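Local coordinates for protein Exo-poly-alpha-D-galacturonosidase (Thermotoga maritima, PDB 3JUR) that probably hydrolyses the alpha-linked galacturonic acid chains of pectin, as an exo-acting family 28 polygalacturonase built on a beta-helix, at residues D[127-137]-D[205-213]; D[231-242]-D[255-266]. One frame throughout, in Å; residues are numbered along the deposited sequence.

Contact 1 (D[127-137]-D[205-213])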
ATOM      1  N   ILE D 127      41.323  27.768  -0.441  1.00 24.44           N
ATOM      2  CA  ILE D 127      40.872  28.359  -1.697  1.00 24.10           C
ATOM      3  C   ILE D 127      39.474  28.927  -1.460  1.00 24.15           C
ATOM      4  O   ILE D 127      38.542  28.185  -1.156  1.00 24.07           O
ATOM      5  CB  ILE D 127      40.868  27.332  -2.847  1.00 24.05           C
ATOM      6  CG1 ILE D 127      42.292  26.813  -3.107  1.00 24.01           C
ATOM      7  CG2 ILE D 127      40.256  27.938  -4.113  1.00 23.37           C
ATOM      8  CD1 ILE D 127      42.344  25.507  -3.906  1.00 23.88           C
ATOM      9  N   THR D 128      39.342  30.245  -1.581  1.00 23.85           N
ATOM     10  CA  THR D 128      38.107  30.943  -1.213  1.00 23.79           C
ATOM     11  C   THR D 128      37.674  31.892  -2.337  1.00 23.96           C
ATOM     12  O   THR D 128      38.371  32.020  -3.349  1.00 23.88           O
ATOM     13  CB  THR D 128      38.267  31.741   0.119  1.00 23.73           C
ATOM     14  OG1 THR D 128      39.126  32.870  -0.087  1.00 24.00           O
ATOM     15  CG2 THR D 128      38.853  30.872   1.227  1.00 23.85           C
ATOM     16  N   GLY D 129      36.533  32.552  -2.156  1.00 23.83           N
ATOM     17  CA  GLY D 129      36.040  33.533  -3.121  1.00 24.02           C
ATOM     18  C   GLY D 129      34.919  32.982  -3.973  1.00 24.14           C
ATOM     19  O   GLY D 129      34.594  31.807  -3.888  1.00 24.68           O
ATOM     20  N   SER D 130      34.333  33.827  -4.809  1.00 24.04           N
ATOM     21  CA  SER D 130      33.188  33.422  -5.614  1.00 24.36           C
ATOM     22  C   SER D 130      33.517  33.343  -7.107  1.00 23.97           C
ATOM     23  O   SER D 130      32.616  33.379  -7.949  1.00 24.18           O
ATOM     24  CB  SER D 130      32.028  34.387  -5.387  1.00 24.10           C
ATOM     25  OG  SER D 130      32.398  35.680  -5.840  1.00 25.98           O
ATOM     26  N   GLY D 131      34.800  33.211  -7.426  1.00 23.49           N
ATOM     27  CA  GLY D 131      35.249  33.170  -8.810  1.00 23.12           C
ATOM     28  C   GLY D 131      35.278  31.769  -9.385  1.00 22.87           C
ATOM     29  O   GLY D 131      34.710  30.844  -8.808  1.00 23.48           O
ATOM     30  N   VAL D 132      35.961  31.611 -10.519  1.00 22.40           N
ATOM     31  CA  VAL D 132      35.927  30.365 -11.283  1.00 21.48           C
ATOM     32  C   VAL D 132      37.323  29.768 -11.472  1.00 21.40           C
ATOM     33  O   VAL D 132      38.295  30.488 -11.741  1.00 21.12           O
ATOM     34  CB  VAL D 132      35.250  30.595 -12.670  1.00 21.45           C
ATOM     35  CG1 VAL D 132      35.210  29.311 -13.503  1.00 20.89           C
ATOM     36  CG2 VAL D 132      33.844  31.173 -12.492  1.00 20.98           C
ATOM     37  N   LEU D 133      37.413  28.452 -11.317  1.00 20.86           N
ATOM     38  CA  LEU D 133      38.593  27.702 -11.740  1.00 20.54           C
ATOM     39  C   LEU D 133      38.224  26.937 -13.009  1.00 20.50           C
ATOM     40  O   LEU D 133      37.322  26.091 -13.007  1.00 19.80           O
ATOM     41  CB  LEU D 133      39.082  26.755 -10.637  1.00 20.14           C
ATOM     42  CG  LEU D 133      39.317  27.319  -9.227  1.00 19.74           C
ATOM     43  CD1 LEU D 133      39.791  26.217  -8.298  1.00 19.31           C
ATOM     44  CD2 LEU D 133      40.301  28.496  -9.201  1.00 18.94           C
ATOM     45  N   ASP D 134      38.907  27.265 -14.099  1.00 20.76           N
ATOM     46  CA  ASP D 134      38.586  26.716 -15.417  1.00 21.32           C
ATOM     47  C   ASP D 134      39.770  25.899 -15.946  1.00 21.70           C
ATOM     48  O   ASP D 134      40.783  26.459 -16.375  1.00 21.51           O
ATOM     49  CB  ASP D 134      38.210  27.862 -16.366  1.00 21.61           C
ATOM     50  CG  ASP D 134      37.905  27.399 -17.785  1.00 22.46           C
ATOM     51  OD1 ASP D 134      37.922  26.178 -18.081  1.00 23.25           O
ATOM     52  OD2 ASP D 134      37.640  28.287 -18.615  1.00 23.25           O
ATOM     53  N   GLY D 135      39.631  24.576 -15.899  1.00 21.93           N
ATOM     54  CA  GLY D 135      40.699  23.657 -16.289  1.00 22.37           C
ATOM     55  C   GLY D 135      40.954  23.538 -17.780  1.00 22.86           C
ATOM     56  O   GLY D 135      41.935  22.910 -18.190  1.00 22.99           O
ATOM     57  N   SER D 136      40.061  24.128 -18.577  1.00 23.15           N
ATOM     58  CA  SER D 136      40.148  24.157 -20.042  1.00 24.04           C
ATOM     59  C   SER D 136      40.129  22.792 -20.742  1.00 24.75           C
ATOM     60  O   SER D 136      40.540  22.686 -21.904  1.00 25.07           O
ATOM     61  CB  SER D 136      41.358  24.978 -20.515  1.00 24.12           C
ATOM     62  OG  SER D 136      41.275  26.316 -20.060  1.00 24.20           O
ATOM     63  N   ALA D 137      39.651  21.760 -20.054  1.00 25.18           N
ATOM     64  CA  ALA D 137      39.492  20.451 -20.681  1.00 25.84           C
ATOM     65  C   ALA D 137      38.251  20.427 -21.574  1.00 26.27           C
ATOM     66  O   ALA D 137      37.219  21.016 -21.246  1.00 26.62           O
ATOM     67  CB  ALA D 137      39.414  19.357 -19.634  1.00 25.68           C
ATOM     68  N   GLY D 205      33.317  28.532  -1.872  1.00 24.14           N
ATOM     69  CA  GLY D 205      32.830  29.605  -2.734  1.00 24.32           C
ATOM     70  C   GLY D 205      32.972  29.389  -4.231  1.00 24.44           C
ATOM     71  O   GLY D 205      32.059  29.703  -4.990  1.00 24.54           O
ATOM     72  N   VAL D 206      34.115  28.859  -4.657  1.00 24.34           N
ATOM     73  CA  VAL D 206      34.472  28.809  -6.081  1.00 24.21           C
ATOM     74  C   VAL D 206      33.620  27.864  -6.930  1.00 24.12           C
ATOM     75  O   VAL D 206      33.062  26.885  -6.430  1.00 24.53           O
ATOM     76  CB  VAL D 206      35.975  28.472  -6.281  1.00 24.32           C
ATOM     77  CG1 VAL D 206      36.853  29.567  -5.685  1.00 24.21           C
ATOM     78  CG2 VAL D 206      36.316  27.103  -5.686  1.00 23.66           C
ATOM     79  N   LYS D 207      33.514  28.185  -8.214  1.00 23.98           N
ATOM     80  CA  LYS D 207      32.952  27.285  -9.210  1.00 23.79           C
ATOM     81  C   LYS D 207      34.092  26.595  -9.961  1.00 23.61           C
ATOM     82  O   LYS D 207      35.111  27.226 -10.272  1.00 23.67           O
ATOM     83  CB  LYS D 207      32.065  28.055 -10.196  1.00 23.96           C
ATOM     84  CG  LYS D 207      31.292  27.157 -11.152  1.00 24.97           C
ATOM     85  CD  LYS D 207      30.495  27.953 -12.162  1.00 26.44           C
ATOM     86  CE  LYS D 207      29.635  27.026 -12.992  1.00 27.84           C
ATOM     87  NZ  LYS D 207      28.816  27.767 -13.988  1.00 29.75           N
ATOM     88  N   ILE D 208      33.920  25.307 -10.248  1.00 23.30           N
ATOM     89  CA  ILE D 208      34.922  24.521 -10.985  1.00 23.41           C
ATOM     90  C   ILE D 208      34.326  23.912 -12.253  1.00 23.06           C
ATOM     91  O   ILE D 208      33.352  23.158 -12.184  1.00 22.62           O
ATOM     92  CB  ILE D 208      35.535  23.401 -10.108  1.00 23.74           C
ATOM     93  CG1 ILE D 208      36.278  24.006  -8.907  1.00 24.33           C
ATOM     94  CG2 ILE D 208      36.480  22.513 -10.935  1.00 23.79           C
ATOM     95  CD1 ILE D 208      36.616  23.004  -7.835  1.00 24.36           C
ATOM     96  N   ILE D 209      34.936  24.245 -13.395  1.00 22.71           N
ATOM     97  CA  ILE D 209      34.496  23.820 -14.734  1.00 22.56           C
ATOM     98  C   ILE D 209      35.641  23.212 -15.569  1.00 23.07           C
ATOM     99  O   ILE D 209      36.831  23.445 -15.287  1.00 23.06           O
ATOM    100  CB  ILE D 209      33.852  24.996 -15.545  1.00 22.27           C
ATOM    101  CG1 ILE D 209      34.859  26.132 -15.792  1.00 21.38           C
ATOM    102  CG2 ILE D 209      32.608  25.534 -14.841  1.00 22.02           C
ATOM    103  CD1 ILE D 209      34.298  27.293 -16.612  1.00 19.51           C
ATOM    104  N   ASN D 210      35.267  22.438 -16.595  1.00 23.04           N
ATOM    105  CA  ASN D 210      36.205  21.901 -17.582  1.00 23.12           C
ATOM    106  C   ASN D 210      37.402  21.201 -16.928  1.00 23.15           C
ATOM    107  O   ASN D 210      38.563  21.524 -17.214  1.00 23.24           O
ATOM    108  CB  ASN D 210      36.707  23.001 -18.545  1.00 23.15           C
ATOM    109  CG  ASN D 210      35.581  23.836 -19.154  1.00 23.64           C
ATOM    110  OD1 ASN D 210      34.604  23.310 -19.685  1.00 24.52           O
ATOM    111  ND2 ASN D 210      35.741  25.150 -19.109  1.00 24.98           N
ATOM    112  N   SER D 211      37.110  20.248 -16.048  1.00 23.06           N
ATOM    113  CA  SER D 211      38.146  19.516 -15.326  1.00 22.52           C
ATOM    114  C   SER D 211      38.760  18.421 -16.201  1.00 22.85           C
ATOM    115  O   SER D 211      38.029  17.722 -16.920  1.00 22.49           O
ATOM    116  CB  SER D 211      37.573  18.909 -14.052  1.00 22.46           C
ATOM    117  OG  SER D 211      38.538  18.125 -13.370  1.00 20.79           O
ATOM    118  N   PRO D 212      40.102  18.277 -16.152  1.00 22.60           N
ATOM    119  CA  PRO D 212      40.779  17.204 -16.888  1.00 22.95           C
ATOM    120  C   PRO D 212      40.263  15.829 -16.471  1.00 23.07           C
ATOM    121  O   PRO D 212      39.999  14.978 -17.330  1.00 23.03           O
ATOM    122  CB  PRO D 212      42.247  17.376 -16.484  1.00 23.06           C
ATOM    123  CG  PRO D 212      42.372  18.837 -16.198  1.00 23.00           C
ATOM    124  CD  PRO D 212      41.064  19.203 -15.532  1.00 22.63           C
ATOM    125  N   MET D 213      40.099  15.648 -15.161  1.00 23.24           N
ATOM    126  CA  MET D 213      39.668  14.394 -14.558  1.00 23.34           C
ATOM    127  C   MET D 213      38.991  14.717 -13.207  1.00 23.22           C
ATOM    128  O   MET D 213      38.020  15.480 -13.184  1.00 23.31           O
ATOM    129  CB  MET D 213      40.861  13.439 -14.428  1.00 23.53           C
ATOM    130  CG  MET D 213      40.474  11.985 -14.206  1.00 23.94           C
ATOM    131  SD  MET D 213      41.873  10.885 -14.454  1.00 25.85           S
ATOM    132  CE  MET D 213      41.249   9.381 -13.705  1.00 24.77           C
TER
HETATM  133  O   HOH W   1      31.221  30.857  -7.952  1.00 45.49           O
HETATM  134  O   HOH W   2      34.713  21.357 -21.434  1.00 29.46           O
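Asp134 OD1 is gripped by two N-H groups that reach it from opposite faces of the carboxylate. From the partner segment, Asn210 ND2 comes in at 2.6 Å from Asp134 OD1. It stands 48° out of the carboxylate plane, while the oxygen lies close to the plane of the amide. The backbone N of Ser136 meets Asp134 OD1 at 3.0 Å and closes an Asx turn. The other oxygen, OD2, has a salt bridge to Lys89.

Strands 132-134 and 207-209 run parallel as neighbouring turns of the right-handed beta-helix of this family. Their ladder includes Leu133 N to Lys207 O at 2.8 Å and Ile209 N to Leu133 O at 3.0 Å. Past the strands, Ala137 N bonds to Asn210 O at 3.1 Å. A water that donates to Ala137 O and Asn210 OD1 joins the same two residues again.

Val132, Asp134, Lys207 and Ile209 share one face. CG1 of Ile209 sits between its backbone N and carbonyl carbon (chi1 62°). This turns CD1 back across the ladder, where it meets Val132 CG1 at 3.8 Å and the carboxyl carbon Asp134 CG, also at 3.8 Å. On the other face, Leu133 and Ile208 lie side by side and point the same way, with Leu133 CD1 4.2 Å from Ile208 CG1. Phe192 packs against both on this face. At the start of segment 205-213, Gly205 has positive phi, and a side chain there would run into Gly129 O.

The Asp134 carboxylate thus has a lysine on one oxygen and two N-H donors on the other. This would probably favour its charged form and hold it against rotation, and so probably steadies the Asx turn that follows the strand.

Contact 2 (D[231-242]-D[255-266]); sequences ISSTGPNNDGID and RFDTGDDSVVIK
Ile241 and Phe256 cross at about a right angle. The isoleucine meets the edge of the ring, with CD1 3.7 Å from Phe256 CZ and CG1 in the ring plane. Ile231 CG1 packs against Phe256 CD1 at 3.9 Å.

Beyond this apolar end, Asp239 and Asp260 lie side by side and point the same way. Their planes are 39° apart, and Asp239 OD1 is 3.6 Å from Asp260 OD1. Asn237 to Asp239 match the Asn-X-Asp signature of family 28, and Asp260 with Asp261 its Asp-Asp pair, consistent with an active-site cleft on the parallel beta-helix. Asp260 OD1 accepts a hydrogen bond from the backbone N of Asp261, and OD2 accepts one from a water that also accepts from Asn237 N. With an alanine here instead of Asp260, the Asp261 N-H would probably lose this acceptor and the water be less firmly held beside Asn237.

Lys266 crosses Asp239 at about a right angle. Its last torsion is bent (chi4 -74°), and NZ stays 4.4 Å from Asp239 OD2. A water lies near both and also near Asp261 OD2. Lys266 NZ has a salt bridge to Glu304, and Asp261 has salt bridges to Lys329 and Arg327.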
ATOM      1  N   ILE D 231      30.578  22.417  -8.508  1.00 26.25           N
ATOM      2  CA  ILE D 231      31.223  21.629  -9.551  1.00 26.29           C
ATOM      3  C   ILE D 231      30.267  21.517 -10.725  1.00 26.29           C
ATOM      4  O   ILE D 231      29.111  21.097 -10.565  1.00 26.02           O
ATOM      5  CB  ILE D 231      31.562  20.183  -9.089  1.00 26.58           C
ATOM      6  CG1 ILE D 231      32.408  20.173  -7.804  1.00 26.60           C
ATOM      7  CG2 ILE D 231      32.237  19.396 -10.224  1.00 26.50           C
ATOM      8  CD1 ILE D 231      33.786  20.707  -7.965  1.00 27.00           C
ATOM      9  N   SER D 232      30.758  21.883 -11.904  1.00 26.10           N
ATOM     10  CA  SER D 232      30.006  21.741 -13.139  1.00 26.17           C
ATOM     11  C   SER D 232      30.950  21.300 -14.255  1.00 25.89           C
ATOM     12  O   SER D 232      31.509  22.128 -14.974  1.00 26.38           O
ATOM     13  CB  SER D 232      29.314  23.052 -13.492  1.00 26.12           C
ATOM     14  OG  SER D 232      28.603  22.924 -14.704  1.00 27.53           O
ATOM     15  N   SER D 233      31.131  19.985 -14.376  1.00 25.58           N
ATOM     16  CA  SER D 233      32.058  19.398 -15.340  1.00 25.11           C
ATOM     17  C   SER D 233      31.635  17.968 -15.627  1.00 24.68           C
ATOM     18  O   SER D 233      31.636  17.120 -14.735  1.00 24.42           O
ATOM     19  CB  SER D 233      33.489  19.431 -14.791  1.00 25.06           C
ATOM     20  OG  SER D 233      34.435  19.277 -15.828  1.00 24.90           O
ATOM     21  N   THR D 234      31.265  17.696 -16.874  1.00 24.62           N
ATOM     22  CA  THR D 234      30.625  16.420 -17.208  1.00 24.29           C
ATOM     23  C   THR D 234      31.428  15.514 -18.149  1.00 24.10           C
ATOM     24  O   THR D 234      30.864  14.633 -18.813  1.00 24.35           O
ATOM     25  CB  THR D 234      29.201  16.639 -17.756  1.00 24.31           C
ATOM     26  OG1 THR D 234      29.250  17.536 -18.870  1.00 24.25           O
ATOM     27  CG2 THR D 234      28.293  17.223 -16.666  1.00 24.83           C
ATOM     28  N   GLY D 235      32.746  15.712 -18.181  1.00 23.48           N
ATOM     29  CA  GLY D 235      33.642  14.874 -18.982  1.00 22.86           C
ATOM     30  C   GLY D 235      33.937  13.506 -18.380  1.00 22.62           C
ATOM     31  O   GLY D 235      33.391  13.154 -17.333  1.00 22.40           O
ATOM     32  N   PRO D 236      34.809  12.720 -19.043  1.00 22.70           N
ATOM     33  CA  PRO D 236      35.092  11.363 -18.574  1.00 22.70           C
ATOM     34  C   PRO D 236      35.888  11.386 -17.273  1.00 23.00           C
ATOM     35  O   PRO D 236      36.903  12.084 -17.172  1.00 23.11           O
ATOM     36  CB  PRO D 236      35.920  10.760 -19.711  1.00 22.24           C
ATOM     37  CG  PRO D 236      36.566  11.930 -20.365  1.00 22.60           C
ATOM     38  CD  PRO D 236      35.596  13.067 -20.243  1.00 22.42           C
ATOM     39  N   ASN D 237      35.398  10.657 -16.276  1.00 23.46           N
ATOM     40  CA  ASN D 237      36.035  10.599 -14.961  1.00 23.96           C
ATOM     41  C   ASN D 237      36.057  11.960 -14.257  1.00 24.39           C
ATOM     42  O   ASN D 237      36.954  12.243 -13.460  1.00 24.40           O
ATOM     43  CB  ASN D 237      37.450  10.000 -15.067  1.00 23.84           C
ATOM     44  CG  ASN D 237      37.466   8.673 -15.801  1.00 23.49           C
ATOM     45  OD1 ASN D 237      38.122   8.528 -16.839  1.00 24.02           O
ATOM     46  ND2 ASN D 237      36.718   7.703 -15.283  1.00 22.54           N
ATOM     47  N   ASN D 238      35.063  12.796 -14.559  1.00 24.82           N
ATOM     48  CA  ASN D 238      34.893  14.072 -13.869  1.00 25.39           C
ATOM     49  C   ASN D 238      34.200  13.888 -12.513  1.00 25.54           C
ATOM     50  O   ASN D 238      33.070  14.338 -12.323  1.00 25.63           O
ATOM     51  CB  ASN D 238      34.134  15.084 -14.746  1.00 25.14           C
ATOM     52  CG  ASN D 238      35.043  15.844 -15.711  1.00 26.26           C
ATOM     53  OD1 ASN D 238      34.584  16.721 -16.447  1.00 25.72           O
ATOM     54  ND2 ASN D 238      36.334  15.524 -15.702  1.00 27.00           N
ATOM     55  N   ASP D 239      34.880  13.215 -11.581  1.00 25.88           N
ATOM     56  CA  ASP D 239      34.411  13.095 -10.205  1.00 25.95           C
ATOM     57  C   ASP D 239      34.423  14.480  -9.564  1.00 26.06           C
ATOM     58  O   ASP D 239      35.324  15.282  -9.830  1.00 26.18           O
ATOM     59  CB  ASP D 239      35.331  12.179  -9.386  1.00 26.46           C
ATOM     60  CG  ASP D 239      35.391  10.739  -9.905  1.00 27.73           C
ATOM     61  OD1 ASP D 239      34.933  10.452 -11.029  1.00 29.36           O
ATOM     62  OD2 ASP D 239      35.922   9.884  -9.163  1.00 27.61           O
ATOM     63  N   GLY D 240      33.447  14.756  -8.701  1.00 25.81           N
ATOM     64  CA  GLY D 240      33.365  16.053  -8.023  1.00 25.27           C
ATOM     65  C   GLY D 240      34.386  16.160  -6.907  1.00 25.19           C
ATOM     66  O   GLY D 240      35.351  16.928  -6.995  1.00 25.23           O
ATOM     67  N   ILE D 241      34.171  15.385  -5.850  1.00 25.09           N
ATOM     68  CA  ILE D 241      35.080  15.356  -4.713  1.00 24.90           C
ATOM     69  C   ILE D 241      35.440  13.909  -4.362  1.00 25.18           C
ATOM     70  O   ILE D 241      34.544  13.081  -4.114  1.00 24.71           O
ATOM     71  CB  ILE D 241      34.493  16.079  -3.472  1.00 24.98           C
ATOM     72  CG1 ILE D 241      34.105  17.526  -3.815  1.00 24.94           C
ATOM     73  CG2 ILE D 241      35.500  16.047  -2.318  1.00 24.69           C
ATOM     74  CD1 ILE D 241      33.297  18.229  -2.739  1.00 25.19           C
ATOM     75  N   ASP D 242      36.752  13.637  -4.339  1.00 24.75           N
ATOM     76  CA  ASP D 242      37.316  12.322  -4.033  1.00 25.07           C
ATOM     77  C   ASP D 242      38.185  12.317  -2.774  1.00 25.12           C
ATOM     78  O   ASP D 242      39.410  12.397  -2.879  1.00 25.64           O
ATOM     79  CB  ASP D 242      38.192  11.837  -5.187  1.00 25.01           C
ATOM     80  CG  ASP D 242      37.459  11.778  -6.490  1.00 25.65           C
ATOM     81  OD1 ASP D 242      37.167  10.645  -6.928  1.00 26.16           O
ATOM     82  OD2 ASP D 242      37.184  12.853  -7.076  1.00 26.75           O
ATOM     83  N   ARG D 255      27.081  22.388  -4.586  1.00 25.16           N
ATOM     84  CA  ARG D 255      26.277  22.054  -5.764  1.00 25.62           C
ATOM     85  C   ARG D 255      27.123  21.256  -6.762  1.00 25.30           C
ATOM     86  O   ARG D 255      28.259  21.643  -7.056  1.00 25.05           O
ATOM     87  CB  ARG D 255      25.740  23.329  -6.428  1.00 26.08           C
ATOM     88  CG  ARG D 255      25.212  23.117  -7.849  1.00 28.62           C
ATOM     89  CD  ARG D 255      23.700  22.947  -7.904  1.00 33.37           C
ATOM     90  NE  ARG D 255      23.079  24.198  -8.336  1.00 36.87           N
ATOM     91  CZ  ARG D 255      22.498  24.398  -9.516  1.00 38.75           C
ATOM     92  NH1 ARG D 255      22.409  23.419 -10.410  1.00 39.10           N
ATOM     93  NH2 ARG D 255      21.984  25.591  -9.794  1.00 40.22           N
ATOM     94  N   PHE D 256      26.558  20.161  -7.284  1.00 24.84           N
ATOM     95  CA  PHE D 256      27.270  19.238  -8.180  1.00 24.42           C
ATOM     96  C   PHE D 256      26.517  18.929  -9.468  1.00 24.73           C
ATOM     97  O   PHE D 256      25.329  18.585  -9.446  1.00 24.35           O
ATOM     98  CB  PHE D 256      27.515  17.883  -7.507  1.00 24.20           C
ATOM     99  CG  PHE D 256      28.312  17.947  -6.236  1.00 23.76           C
ATOM    100  CD1 PHE D 256      29.695  17.779  -6.260  1.00 23.39           C
ATOM    101  CD2 PHE D 256      27.676  18.124  -5.013  1.00 23.33           C
ATOM    102  CE1 PHE D 256      30.433  17.821  -5.082  1.00 23.82           C
ATOM    103  CE2 PHE D 256      28.395  18.154  -3.829  1.00 23.38           C
ATOM    104  CZ  PHE D 256      29.781  18.017  -3.862  1.00 24.58           C
ATOM    105  N   ASP D 257      27.241  19.029 -10.578  1.00 24.55           N
ATOM    106  CA  ASP D 257      26.870  18.417 -11.842  1.00 25.01           C
ATOM    107  C   ASP D 257      28.152  17.749 -12.361  1.00 25.29           C
ATOM    108  O   ASP D 257      29.085  18.442 -12.801  1.00 25.68           O
ATOM    109  CB  ASP D 257      26.368  19.473 -12.820  1.00 24.92           C
ATOM    110  CG  ASP D 257      25.819  18.876 -14.109  1.00 25.44           C
ATOM    111  OD1 ASP D 257      25.770  17.634 -14.254  1.00 25.24           O
ATOM    112  OD2 ASP D 257      25.425  19.670 -14.981  1.00 24.69           O
ATOM    113  N   THR D 258      28.209  16.418 -12.271  1.00 24.97           N
ATOM    114  CA  THR D 258      29.464  15.688 -12.501  1.00 25.02           C
ATOM    115  C   THR D 258      29.384  14.656 -13.617  1.00 25.10           C
ATOM    116  O   THR D 258      28.316  14.128 -13.903  1.00 25.36           O
ATOM    117  CB  THR D 258      29.981  15.005 -11.212  1.00 24.83           C
ATOM    118  OG1 THR D 258      28.992  14.102 -10.697  1.00 25.40           O
ATOM    119  CG2 THR D 258      30.307  16.035 -10.155  1.00 24.60           C
ATOM    120  N   GLY D 259      30.527  14.377 -14.238  1.00 25.39           N
ATOM    121  CA  GLY D 259      30.620  13.411 -15.330  1.00 25.45           C
ATOM    122  C   GLY D 259      30.751  11.980 -14.844  1.00 25.84           C
ATOM    123  O   GLY D 259      30.538  11.042 -15.600  1.00 25.89           O
ATOM    124  N   ASP D 260      31.108  11.811 -13.578  1.00 26.06           N
ATOM    125  CA  ASP D 260      31.189  10.487 -12.980  1.00 26.81           C
ATOM    126  C   ASP D 260      30.584  10.581 -11.580  1.00 26.62           C
ATOM    127  O   ASP D 260      29.640  11.348 -11.362  1.00 26.76           O
ATOM    128  CB  ASP D 260      32.652  10.017 -12.964  1.00 27.41           C
ATOM    129  CG  ASP D 260      32.793   8.501 -13.040  1.00 29.46           C
ATOM    130  OD1 ASP D 260      32.596   7.829 -12.002  1.00 32.39           O
ATOM    131  OD2 ASP D 260      33.125   7.981 -14.132  1.00 31.61           O
ATOM    132  N   ASP D 261      31.114   9.821 -10.629  1.00 26.70           N
ATOM    133  CA  ASP D 261      30.642   9.878  -9.244  1.00 26.20           C
ATOM    134  C   ASP D 261      30.762  11.294  -8.665  1.00 26.42           C
ATOM    135  O   ASP D 261      31.761  11.983  -8.902  1.00 26.43           O
ATOM    136  CB  ASP D 261      31.430   8.883  -8.398  1.00 26.48           C
ATOM    137  CG  ASP D 261      31.255   7.440  -8.870  1.00 26.94           C
ATOM    138  OD1 ASP D 261      30.112   7.053  -9.184  1.00 26.82           O
ATOM    139  OD2 ASP D 261      32.260   6.697  -8.922  1.00 28.09           O
ATOM    140  N   SER D 262      29.755  11.737  -7.910  1.00 25.64           N
ATOM    141  CA  SER D 262      29.754  13.113  -7.397  1.00 25.58           C
ATOM    142  C   SER D 262      30.644  13.279  -6.161  1.00 25.26           C
ATOM    143  O   SER D 262      31.616  14.039  -6.186  1.00 25.51           O
ATOM    144  CB  SER D 262      28.330  13.597  -7.123  1.00 25.68           C
ATOM    145  OG  SER D 262      27.605  13.747  -8.328  1.00 26.19           O
ATOM    146  N   VAL D 263      30.305  12.582  -5.082  1.00 24.72           N
ATOM    147  CA  VAL D 263      31.159  12.527  -3.901  1.00 24.61           C
ATOM    148  C   VAL D 263      31.570  11.065  -3.723  1.00 24.43           C
ATOM    149  O   VAL D 263      30.717  10.199  -3.509  1.00 24.12           O
ATOM    150  CB  VAL D 263      30.436  13.061  -2.645  1.00 24.62           C
ATOM    151  CG1 VAL D 263      31.315  12.912  -1.393  1.00 24.86           C
ATOM    152  CG2 VAL D 263      30.030  14.509  -2.848  1.00 25.21           C
ATOM    153  N   VAL D 264      32.876  10.807  -3.824  1.00 24.17           N
ATOM    154  CA  VAL D 264      33.416   9.447  -3.871  1.00 24.45           C
ATOM    155  C   VAL D 264      34.504   9.254  -2.845  1.00 24.09           C
ATOM    156  O   VAL D 264      35.578   9.830  -2.972  1.00 23.87           O
ATOM    157  CB  VAL D 264      34.125   9.136  -5.210  1.00 24.27           C
ATOM    158  CG1 VAL D 264      33.812   7.726  -5.640  1.00 24.80           C
ATOM    159  CG2 VAL D 264      33.794  10.163  -6.282  1.00 25.36           C
ATOM    160  N   ILE D 265      34.260   8.396  -1.867  1.00 24.27           N
ATOM    161  CA  ILE D 265      35.248   8.177  -0.824  1.00 24.48           C
ATOM    162  C   ILE D 265      36.124   6.973  -1.167  1.00 24.88           C
ATOM    163  O   ILE D 265      35.615   5.891  -1.497  1.00 25.18           O
ATOM    164  CB  ILE D 265      34.588   8.055   0.547  1.00 24.50           C
ATOM    165  CG1 ILE D 265      33.771   9.321   0.815  1.00 25.12           C
ATOM    166  CG2 ILE D 265      35.645   7.887   1.632  1.00 23.43           C
ATOM    167  CD1 ILE D 265      32.630   9.115   1.726  1.00 26.92           C
ATOM    168  N   LYS D 266      37.438   7.189  -1.096  1.00 24.73           N
ATOM    169  CA  LYS D 266      38.445   6.228  -1.555  1.00 25.05           C
ATOM    170  C   LYS D 266      39.595   6.105  -0.555  1.00 25.26           C
ATOM    171  O   LYS D 266      39.643   6.844   0.436  1.00 25.98           O
ATOM    172  CB  LYS D 266      38.978   6.637  -2.939  1.00 24.89           C
ATOM    173  CG  LYS D 266      37.909   6.809  -4.012  1.00 24.36           C
ATOM    174  CD  LYS D 266      38.523   7.246  -5.335  1.00 25.16           C
ATOM    175  CE  LYS D 266      37.459   7.498  -6.400  1.00 24.98           C
ATOM    176  NZ  LYS D 266      36.865   6.243  -6.936  1.00 26.16           N
TER
HETATM  177  O   HOH W   3      25.849  22.282 -14.315  1.00 30.69           O
HETATM  178  O   HOH W   4      30.344  11.850 -18.411  1.00 42.42           O
HETATM  179  O   HOH W   5      33.245   9.016 -16.393  1.00 28.54           O
HETATM  180  O   HOH W   6      35.144   7.305  -8.999  1.00 25.95           O

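Both contacts are largely buried and join successive turns of the same beta-helix. Strands 207-209 and 224-233 are neighbours, and Ile208 O probably accepts a hydrogen bond from Ser232 N at 2.9 Å. Further along, Ser233 OG, at the end of its strand, probably accepts from Ser211 N at 2.9 Å, which ties that strand to the loop after 207-209. The centres of the two contacts are about 13 Å apart, and contact 2 lies nearer the middle of the chain. Contact 1 is mostly strand ladder and aliphatic packing, with one carboxylate fixed by amides and a lysine. Contact 2 also reaches strand 263-265, the edge strand of a separate sheet within the chain, and gathers several aspartates, a lysine and waters, as befits a probable active-site region.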